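Local coordinates for protein chitosanase (Gynuella sunshinyii YC6258, PDB 6X2Q) that binds chitotetraose-type glucosamine sugars in a lysozyme-like cleft and, as a family 46 glycoside hydrolase, probably cleaves chitosan, at residues Q2-I15 and P134-Q146. Sequence-based numbering, arbitrary orientation.
With GCS (2-amino-2-deoxy-beta-D-glucopyranose), chain C; GCS (2-amino-2-deoxy-beta-D-glucopyranose), chain B.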
ATOM      1  N   GLN A   2      16.608  -2.102   7.447  1.00 50.81           N
ATOM      2  CA  GLN A   2      15.366  -1.999   8.258  1.00 50.25           C
ATOM      3  C   GLN A   2      14.692  -3.370   8.297  1.00 42.89           C
ATOM      4  O   GLN A   2      14.422  -3.836   9.367  1.00 42.08           O
ATOM      5  CB  GLN A   2      14.413  -0.949   7.695  1.00 46.61           C
ATOM      6  CG  GLN A   2      15.014   0.422   7.473  1.00 45.92           C
ATOM      7  CD  GLN A   2      14.727   1.362   8.611  1.00 54.21           C
ATOM      8  OE1 GLN A   2      13.732   1.253   9.308  1.00 56.31           O
ATOM      9  NE2 GLN A   2      15.622   2.299   8.824  1.00 57.49           N
ATOM     10  N   LEU A   3      14.446  -3.976   7.150  1.00 44.04           N
ATOM     11  CA  LEU A   3      13.816  -5.289   7.137  1.00 40.28           C
ATOM     12  C   LEU A   3      14.747  -6.314   6.495  1.00 47.22           C
ATOM     13  O   LEU A   3      15.392  -6.036   5.473  1.00 45.22           O
ATOM     14  CB  LEU A   3      12.470  -5.262   6.388  1.00 41.37           C
ATOM     15  CG  LEU A   3      11.251  -4.630   7.097  1.00 42.78           C
ATOM     16  CD1 LEU A   3      10.020  -4.732   6.240  1.00 40.49           C
ATOM     17  CD2 LEU A   3      10.987  -5.248   8.490  1.00 38.50           C
ATOM     18  N   THR A   4      14.816  -7.486   7.131  1.00 38.56           N
ATOM     19  CA  THR A   4      15.445  -8.705   6.625  1.00 45.22           C
ATOM     20  C   THR A   4      14.856  -9.097   5.262  1.00 45.39           C
ATOM     21  O   THR A   4      13.747  -8.697   4.903  1.00 43.63           O
ATOM     22  CB  THR A   4      15.231  -9.820   7.676  1.00 41.39           C
ATOM     23  OG1 THR A   4      16.212  -9.702   8.717  1.00 51.95           O
ATOM     24  CG2 THR A   4      15.252 -11.219   7.113  1.00 43.63           C
ATOM     25  N   ALA A   5      15.575  -9.926   4.523  1.00 43.42           N
ATOM     26  CA  ALA A   5      15.046 -10.429   3.241  1.00 44.84           C
ATOM     27  C   ALA A   5      13.826 -11.302   3.522  1.00 44.55           C
ATOM     28  O   ALA A   5      12.859 -11.145   2.832  1.00 43.71           O
ATOM     29  CB  ALA A   5      16.099 -11.161   2.469  1.00 43.43           C
ATOM     30  N   GLN A   6      13.896 -12.169   4.530  1.00 43.59           N
ATOM     31  CA  GLN A   6      12.727 -13.002   4.905  1.00 51.18           C
ATOM     32  C   GLN A   6      11.607 -12.089   5.427  1.00 57.46           C
ATOM     33  O   GLN A   6      10.458 -12.364   5.125  1.00 64.72           O
ATOM     34  CB  GLN A   6      13.072 -14.099   5.913  1.00 57.63           C
ATOM     35  CG  GLN A   6      11.876 -14.949   6.336  1.00 64.52           C
ATOM     36  CD  GLN A   6      12.164 -16.142   7.226  1.00 67.61           C
ATOM     37  OE1 GLN A   6      12.302 -16.029   8.435  1.00 61.20           O
ATOM     38  NE2 GLN A   6      12.219 -17.319   6.637  1.00 64.24           N
ATOM     39  N   GLN A   7      11.936 -11.014   6.137  1.00 47.85           N
ATOM     40  CA  GLN A   7      10.891 -10.108   6.676  1.00 50.94           C
ATOM     41  C   GLN A   7      10.201  -9.305   5.562  1.00 43.62           C
ATOM     42  O   GLN A   7       9.023  -9.095   5.672  1.00 42.53           O
ATOM     43  CB  GLN A   7      11.460  -9.242   7.794  1.00 42.24           C
ATOM     44  CG  GLN A   7      11.703  -9.998   9.084  1.00 44.21           C
ATOM     45  CD  GLN A   7      12.465  -9.171  10.086  1.00 45.58           C
ATOM     46  OE1 GLN A   7      13.148  -8.231   9.745  1.00 44.62           O
ATOM     47  NE2 GLN A   7      12.337  -9.506  11.346  1.00 39.76           N
ATOM     48  N   ARG A   8      10.951  -8.931   4.532  1.00 42.21           N
ATOM     49  CA  ARG A   8      10.398  -8.167   3.395  1.00 45.70           C
ATOM     50  C   ARG A   8       9.551  -9.085   2.514  1.00 47.38           C
ATOM     51  O   ARG A   8       8.500  -8.654   2.080  1.00 40.35           O
ATOM     52  CB  ARG A   8      11.496  -7.475   2.602  1.00 41.97           C
ATOM     53  CG  ARG A   8      11.052  -6.161   1.981  1.00 54.58           C
ATOM     54  CD  ARG A   8      10.472  -6.412   0.609  1.00 50.85           C
ATOM     55  NE  ARG A   8       9.557  -5.447   0.052  1.00 54.42           N
ATOM     56  CZ  ARG A   8       9.892  -4.236  -0.307  1.00 56.53           C
ATOM     57  NH1 ARG A   8      11.126  -3.819  -0.125  1.00 55.97           N
ATOM     58  NH2 ARG A   8       9.007  -3.450  -0.865  1.00 54.87           N
ATOM     59  N   LEU A   9       9.994 -10.309   2.275  1.00 43.00           N
ATOM     60  CA  LEU A   9       9.152 -11.198   1.453  1.00 46.43           C
ATOM     61  C   LEU A   9       7.859 -11.419   2.227  1.00 41.90           C
ATOM     62  O   LEU A   9       6.818 -11.424   1.626  1.00 43.19           O
ATOM     63  CB  LEU A   9       9.887 -12.512   1.215  1.00 46.86           C
ATOM     64  CG  LEU A   9       9.003 -13.741   1.304  1.00 54.52           C
ATOM     65  CD1 LEU A   9       8.624 -14.220  -0.075  1.00 47.63           C
ATOM     66  CD2 LEU A   9       9.670 -14.837   2.089  1.00 56.31           C
ATOM     67  N   LEU A  10       7.988 -11.607   3.530  1.00 39.34           N
ATOM     68  CA  LEU A  10       6.874 -11.772   4.450  1.00 39.31           C
ATOM     69  C   LEU A  10       5.931 -10.573   4.384  1.00 37.88           C
ATOM     70  O   LEU A  10       4.723 -10.730   4.190  1.00 37.39           O
ATOM     71  CB  LEU A  10       7.425 -11.960   5.856  1.00 41.51           C
ATOM     72  CG  LEU A  10       6.898 -13.001   6.832  1.00 41.49           C
ATOM     73  CD1 LEU A  10       6.588 -14.325   6.191  1.00 45.34           C
ATOM     74  CD2 LEU A  10       7.974 -13.187   7.856  1.00 45.53           C
ATOM     75  N   ALA A  11       6.474  -9.361   4.526  1.00 35.15           N
ATOM     76  CA  ALA A  11       5.664  -8.155   4.397  1.00 35.66           C
ATOM     77  C   ALA A  11       4.899  -8.140   3.077  1.00 37.92           C
ATOM     78  O   ALA A  11       3.688  -7.884   3.051  1.00 31.44           O
ATOM     79  CB  ALA A  11       6.552  -6.918   4.518  1.00 33.19           C
ATOM     80  N   ASP A  12       5.588  -8.432   1.971  1.00 37.57           N
ATOM     81  CA  ASP A  12       4.940  -8.385   0.666  1.00 37.19           C
ATOM     82  C   ASP A  12       3.832  -9.420   0.566  1.00 35.96           C
ATOM     83  O   ASP A  12       2.773  -9.148  -0.007  1.00 35.38           O
ATOM     84  CB  ASP A  12       5.961  -8.598  -0.455  1.00 30.56           C
ATOM     85  CG  ASP A  12       6.913  -7.425  -0.606  1.00 40.38           C
ATOM     86  OD1 ASP A  12       6.630  -6.352  -0.028  1.00 39.88           O
ATOM     87  OD2 ASP A  12       7.938  -7.572  -1.314  1.00 47.70           O
ATOM     88  N   GLN A  13       4.054 -10.617   1.103  1.00 33.51           N
ATOM     89  CA  GLN A  13       3.030 -11.647   0.985  1.00 35.87           C
ATOM     90  C   GLN A  13       1.827 -11.330   1.862  1.00 37.16           C
ATOM     91  O   GLN A  13       0.685 -11.619   1.484  1.00 34.76           O
ATOM     92  CB  GLN A  13       3.621 -13.011   1.324  1.00 35.82           C
ATOM     93  CG  GLN A  13       4.435 -13.547   0.166  1.00 38.27           C
ATOM     94  CD  GLN A  13       5.161 -14.850   0.449  1.00 42.04           C
ATOM     95  OE1 GLN A  13       4.947 -15.507   1.469  1.00 43.26           O
ATOM     96  NE2 GLN A  13       6.029 -15.232  -0.469  1.00 47.18           N
ATOM     97  N   ILE A  14       2.065 -10.703   3.021  1.00 37.43           N
ATOM     98  CA  ILE A  14       0.973 -10.330   3.927  1.00 36.01           C
ATOM     99  C   ILE A  14       0.115  -9.236   3.308  1.00 31.99           C
ATOM    100  O   ILE A  14      -1.119  -9.324   3.292  1.00 32.12           O
ATOM    101  CB  ILE A  14       1.536  -9.879   5.292  1.00 30.83           C
ATOM    102  CG1 ILE A  14       2.184 -11.047   6.037  1.00 33.13           C
ATOM    103  CG2 ILE A  14       0.455  -9.225   6.127  1.00 29.49           C
ATOM    104  CD1 ILE A  14       2.978 -10.616   7.270  1.00 35.60           C
ATOM    105  N   ILE A  15       0.759  -8.174   2.807  1.00 29.85           N
ATOM    106  CA  ILE A  15       0.031  -7.063   2.207  1.00 29.80           C
ATOM    107  C   ILE A  15      -0.696  -7.526   0.961  1.00 34.18           C
ATOM    108  O   ILE A  15      -1.813  -7.080   0.663  1.00 34.46           O
ATOM    109  CB  ILE A  15       0.996  -5.902   1.914  1.00 29.28           C
ATOM    110  CG1 ILE A  15       1.528  -5.364   3.241  1.00 28.54           C
ATOM    111  CG2 ILE A  15       0.322  -4.810   1.055  1.00 25.38           C
ATOM    112  CD1 ILE A  15       2.631  -4.352   3.087  1.00 30.13           C
ATOM    113  N   PRO A 134       9.919  -4.995  13.797  1.00 31.98           N
ATOM    114  CA  PRO A 134       9.496  -5.283  12.415  1.00 31.86           C
ATOM    115  C   PRO A 134       7.996  -5.122  12.170  1.00 35.80           C
ATOM    116  O   PRO A 134       7.592  -4.678  11.078  1.00 29.39           O
ATOM    117  CB  PRO A 134       9.956  -6.730  12.227  1.00 34.35           C
ATOM    118  CG  PRO A 134      11.179  -6.840  13.129  1.00 31.17           C
ATOM    119  CD  PRO A 134      10.867  -5.998  14.331  1.00 32.38           C
ATOM    120  N   LEU A 135       7.161  -5.460  13.164  1.00 29.97           N
ATOM    121  CA  LEU A 135       5.712  -5.329  13.009  1.00 28.53           C
ATOM    122  C   LEU A 135       5.314  -3.874  12.781  1.00 30.79           C
ATOM    123  O   LEU A 135       4.448  -3.582  11.943  1.00 26.50           O
ATOM    124  CB  LEU A 135       4.997  -5.883  14.249  1.00 31.31           C
ATOM    125  CG  LEU A 135       3.474  -5.727  14.263  1.00 29.00           C
ATOM    126  CD1 LEU A 135       2.884  -6.552  13.144  1.00 29.64           C
ATOM    127  CD2 LEU A 135       2.871  -6.150  15.589  1.00 28.47           C
ATOM    128  N   THR A 136       5.929  -2.943  13.524  1.00 30.82           N
ATOM    129  CA  THR A 136       5.682  -1.521  13.288  1.00 32.80           C
ATOM    130  C   THR A 136       6.059  -1.112  11.860  1.00 29.26           C
ATOM    131  O   THR A 136       5.350  -0.319  11.226  1.00 29.77           O
ATOM    132  CB  THR A 136       6.452  -0.689  14.316  1.00 25.07           C
ATOM    133  OG1 THR A 136       6.186  -1.215  15.605  1.00 34.18           O
ATOM    134  CG2 THR A 136       6.013   0.778  14.315  1.00 24.02           C
ATOM    135  N   LEU A 137       7.171  -1.644  11.335  1.00 27.65           N
ATOM    136  CA  LEU A 137       7.566  -1.329   9.964  1.00 27.66           C
ATOM    137  C   LEU A 137       6.539  -1.853   8.970  1.00 28.27           C
ATOM    138  O   LEU A 137       6.188  -1.167   8.001  1.00 29.27           O
ATOM    139  CB  LEU A 137       8.952  -1.915   9.661  1.00 36.68           C
ATOM    140  CG  LEU A 137      10.200  -1.114  10.071  1.00 37.82           C
ATOM    141  CD1 LEU A 137      10.064  -0.492  11.451  1.00 31.77           C
ATOM    142  CD2 LEU A 137      11.475  -1.978  10.006  1.00 39.32           C
ATOM    143  N   LEU A 138       6.052  -3.070   9.199  1.00 26.98           N
ATOM    144  CA  LEU A 138       5.035  -3.633   8.333  1.00 27.77           C
ATOM    145  C   LEU A 138       3.776  -2.772   8.369  1.00 31.50           C
ATOM    146  O   LEU A 138       3.224  -2.418   7.320  1.00 25.77           O
ATOM    147  CB  LEU A 138       4.752  -5.069   8.774  1.00 24.89           C
ATOM    148  CG  LEU A 138       3.559  -5.738   8.097  1.00 29.85           C
ATOM    149  CD1 LEU A 138       3.808  -5.885   6.600  1.00 23.37           C
ATOM    150  CD2 LEU A 138       3.301  -7.086   8.734  1.00 30.20           C
ATOM    151  N   ALA A 139       3.357  -2.364   9.569  1.00 26.43           N
ATOM    152  CA  ALA A 139       2.154  -1.551   9.707  1.00 28.80           C
ATOM    153  C   ALA A 139       2.310  -0.214   9.004  1.00 31.61           C
ATOM    154  O   ALA A 139       1.369   0.271   8.368  1.00 32.93           O
ATOM    155  CB  ALA A 139       1.833  -1.334  11.184  1.00 25.37           C
ATOM    156  N   LEU A 140       3.491   0.404   9.106  1.00 29.13           N
ATOM    157  CA  LEU A 140       3.684   1.659   8.382  1.00 30.99           C
ATOM    158  C   LEU A 140       3.710   1.435   6.880  1.00 25.53           C
ATOM    159  O   LEU A 140       3.252   2.293   6.114  1.00 26.88           O
ATOM    160  CB  LEU A 140       4.977   2.339   8.824  1.00 28.55           C
ATOM    161  CG  LEU A 140       4.990   2.773  10.286  1.00 30.00           C
ATOM    162  CD1 LEU A 140       6.421   3.149  10.708  1.00 30.24           C
ATOM    163  CD2 LEU A 140       4.030   3.913  10.527  1.00 29.73           C
ATOM    164  N   TYR A 141       4.237   0.296   6.445  1.00 27.54           N
ATOM    165  CA  TYR A 141       4.375   0.052   5.014  1.00 29.59           C
ATOM    166  C   TYR A 141       3.019  -0.254   4.386  1.00 31.52           C
ATOM    167  O   TYR A 141       2.684   0.266   3.311  1.00 27.18           O
ATOM    168  CB  TYR A 141       5.354  -1.088   4.802  1.00 25.90           C
ATOM    169  CG  TYR A 141       5.564  -1.526   3.375  1.00 31.27           C
ATOM    170  CD1 TYR A 141       5.680  -0.609   2.340  1.00 27.58           C
ATOM    171  CD2 TYR A 141       5.682  -2.877   3.078  1.00 34.01           C
ATOM    172  CE1 TYR A 141       5.897  -1.040   1.038  1.00 32.84           C
ATOM    173  CE2 TYR A 141       5.895  -3.316   1.806  1.00 33.25           C
ATOM    174  CZ  TYR A 141       6.001  -2.402   0.784  1.00 35.62           C
ATOM    175  OH  TYR A 141       6.210  -2.880  -0.485  1.00 35.54           O
ATOM    176  N   ASP A 142       2.225  -1.087   5.062  1.00 29.20           N
ATOM    177  CA  ASP A 142       0.873  -1.357   4.606  1.00 28.58           C
ATOM    178  C   ASP A 142       0.039  -0.087   4.592  1.00 30.09           C
ATOM    179  O   ASP A 142      -0.717   0.149   3.647  1.00 30.75           O
ATOM    180  CB  ASP A 142       0.224  -2.411   5.498  1.00 29.31           C
ATOM    181  CG  ASP A 142      -1.147  -2.825   4.999  1.00 35.44           C
ATOM    182  OD1 ASP A 142      -1.200  -3.383   3.881  1.00 33.48           O
ATOM    183  OD2 ASP A 142      -2.166  -2.595   5.708  1.00 33.36           O
ATOM    184  N   ALA A 143       0.169   0.751   5.629  1.00 29.70           N
ATOM    185  CA  ALA A 143      -0.603   1.991   5.662  1.00 30.83           C
ATOM    186  C   ALA A 143      -0.167   2.952   4.558  1.00 28.61           C
ATOM    187  O   ALA A 143      -1.006   3.632   3.950  1.00 27.90           O
ATOM    188  CB  ALA A 143      -0.492   2.656   7.043  1.00 27.67           C
ATOM    189  N   ILE A 144       1.135   3.040   4.275  1.00 26.45           N
ATOM    190  CA  ILE A 144       1.524   3.977   3.222  1.00 28.98           C
ATOM    191  C   ILE A 144       0.959   3.528   1.876  1.00 26.54           C
ATOM    192  O   ILE A 144       0.604   4.361   1.040  1.00 23.41           O
ATOM    193  CB  ILE A 144       3.059   4.176   3.172  1.00 28.57           C
ATOM    194  CG1 ILE A 144       3.396   5.592   2.682  1.00 29.53           C
ATOM    195  CG2 ILE A 144       3.727   3.153   2.282  1.00 24.90           C
ATOM    196  CD1 ILE A 144       4.861   5.943   2.748  1.00 26.41           C
ATOM    197  N   ILE A 145       0.799   2.221   1.672  1.00 26.64           N
ATOM    198  CA  ILE A 145       0.334   1.732   0.378  1.00 28.70           C
ATOM    199  C   ILE A 145      -1.137   2.071   0.160  1.00 31.96           C
ATOM    200  O   ILE A 145      -1.534   2.498  -0.935  1.00 33.17           O
ATOM    201  CB  ILE A 145       0.589   0.221   0.268  1.00 29.95           C
ATOM    202  CG1 ILE A 145       2.065  -0.032  -0.062  1.00 32.90           C
ATOM    203  CG2 ILE A 145      -0.343  -0.413  -0.791  1.00 30.90           C
ATOM    204  CD1 ILE A 145       2.493  -1.436   0.198  1.00 36.58           C
ATOM    205  N   GLN A 146      -1.965   1.889   1.197  1.00 32.28           N
ATOM    206  CA  GLN A 146      -3.402   2.110   1.095  1.00 28.92           C
ATOM    207  C   GLN A 146      -3.757   3.585   1.269  1.00 31.78           C
ATOM    208  O   GLN A 146      -4.635   4.093   0.575  1.00 30.99           O
ATOM    209  CB  GLN A 146      -4.133   1.247   2.136  1.00 30.88           C
ATOM    210  CG  GLN A 146      -5.654   1.438   2.160  1.00 35.34           C
ATOM    211  CD  GLN A 146      -6.391   0.445   3.053  1.00 35.72           C
ATOM    212  OE1 GLN A 146      -5.953   0.116   4.156  1.00 29.76           O
ATOM    213  NE2 GLN A 146      -7.540  -0.013   2.581  1.00 37.94           N
TER
HETATM  214  C1  GCS C 304      -7.218   1.012  -3.585  1.00 49.11           C
HETATM  215  C2  GCS C 304      -7.651   1.907  -2.297  1.00 44.14           C
HETATM  216  C3  GCS C 304      -6.404   2.920  -2.231  1.00 39.32           C
HETATM  217  C4  GCS C 304      -4.966   2.352  -2.490  1.00 44.32           C
HETATM  218  C5  GCS C 304      -4.607   1.166  -3.402  1.00 45.05           C
HETATM  219  C6  GCS C 304      -3.666   0.544  -2.824  1.00 43.90           C
HETATM  220  N2  GCS C 304      -8.852   2.517  -2.403  1.00 48.73           N
HETATM  221  O1  GCS C 304      -8.186   0.043  -3.554  1.00 53.74           O
HETATM  222  O3  GCS C 304      -6.370   3.202  -0.816  1.00 37.46           O
HETATM  223  O5  GCS C 304      -5.930   0.508  -3.566  1.00 45.65           O
HETATM  224  O6  GCS C 304      -3.608  -0.826  -3.255  1.00 47.33           O
HETATM  225  C1  GCS B   1      -3.484   4.535  -3.128  1.00 39.40           C
HETATM  226  C2  GCS B   1      -2.646   5.214  -4.192  1.00 42.52           C
HETATM  227  C3  GCS B   1      -1.826   6.298  -3.553  1.00 40.20           C
HETATM  228  C4  GCS B   1      -2.701   7.335  -2.868  1.00 35.13           C
HETATM  229  C5  GCS B   1      -3.763   6.532  -2.109  1.00 43.75           C
HETATM  230  C6  GCS B   1      -4.858   7.318  -1.443  1.00 36.44           C
HETATM  231  N2  GCS B   1      -1.843   4.334  -4.960  1.00 29.72           N
HETATM  232  O1  GCS B   1      -4.348   3.478  -3.541  1.00 36.30           O
HETATM  233  O3  GCS B   1      -1.121   6.887  -4.569  1.00 31.68           O
HETATM  234  O4  GCS B   1      -2.085   8.259  -2.496  1.00 36.66           O
HETATM  235  O5  GCS B   1      -4.387   5.539  -2.882  1.00 40.98           O
HETATM  236  O6  GCS B   1      -5.300   8.392  -2.203  1.00 42.95           O
HETATM  237  O   HOH W   1       4.393  -4.748  -1.425  1.00 30.00           O
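I15 of helix 5-20 plugs as a knob into a hole between L138, Y141, D142 and I145 on helix 134-147, a knobs-into-holes packing of two helices of the lysozyme-like, mainly helical fold of family 46 chitosanases. The axes of segments 5-15 and 134-146 cross at -43° and approach to 10.6 Å. Packing is tightest here: I15 CD1 lies 3.4 Å from Y141 CD2, meeting the ring obliquely, while I145 CD1 covers one ring face. D142 OD1 lies alongside I15 CG1, but its charge is paired with R210, and OD2 with R188. A11 CB abuts L138 CD1 at 3.6 Å. The Y141 ring, swung away from its own backbone N (chi1 177°), reaches over to helix 5-20 and settles among R8, A11, D12 and I15. There R8 NH2 gives Y141 OH a weak, bent hydrogen bond (2.9 Å, 130° at the hydrogen), the guanidinium standing almost perpendicular to the ring; R8 NE is bridged to D12, and F119 adds a cation-pi contact to R8. Toward the N-terminus the contact loosens: L3 CD2 slides past L137 CD2, exposed Q2 skirts that leucine, and the Q7 amide lies against P134, Q7 NE2 3.4 Å from P134 CG, while Q7 OE1 accepts T4 N. Replacing Q7 by an alanine is likely to leave T4 N without this acceptor and the P134 ring less covered. At the far end, helix 134-147 enters the sugar cleft. Beside the polar ends of D12 and Y141 one water joins Y141 OH, 2.8 Å away, to D12 OD1, to which it donates at 3.1 Å.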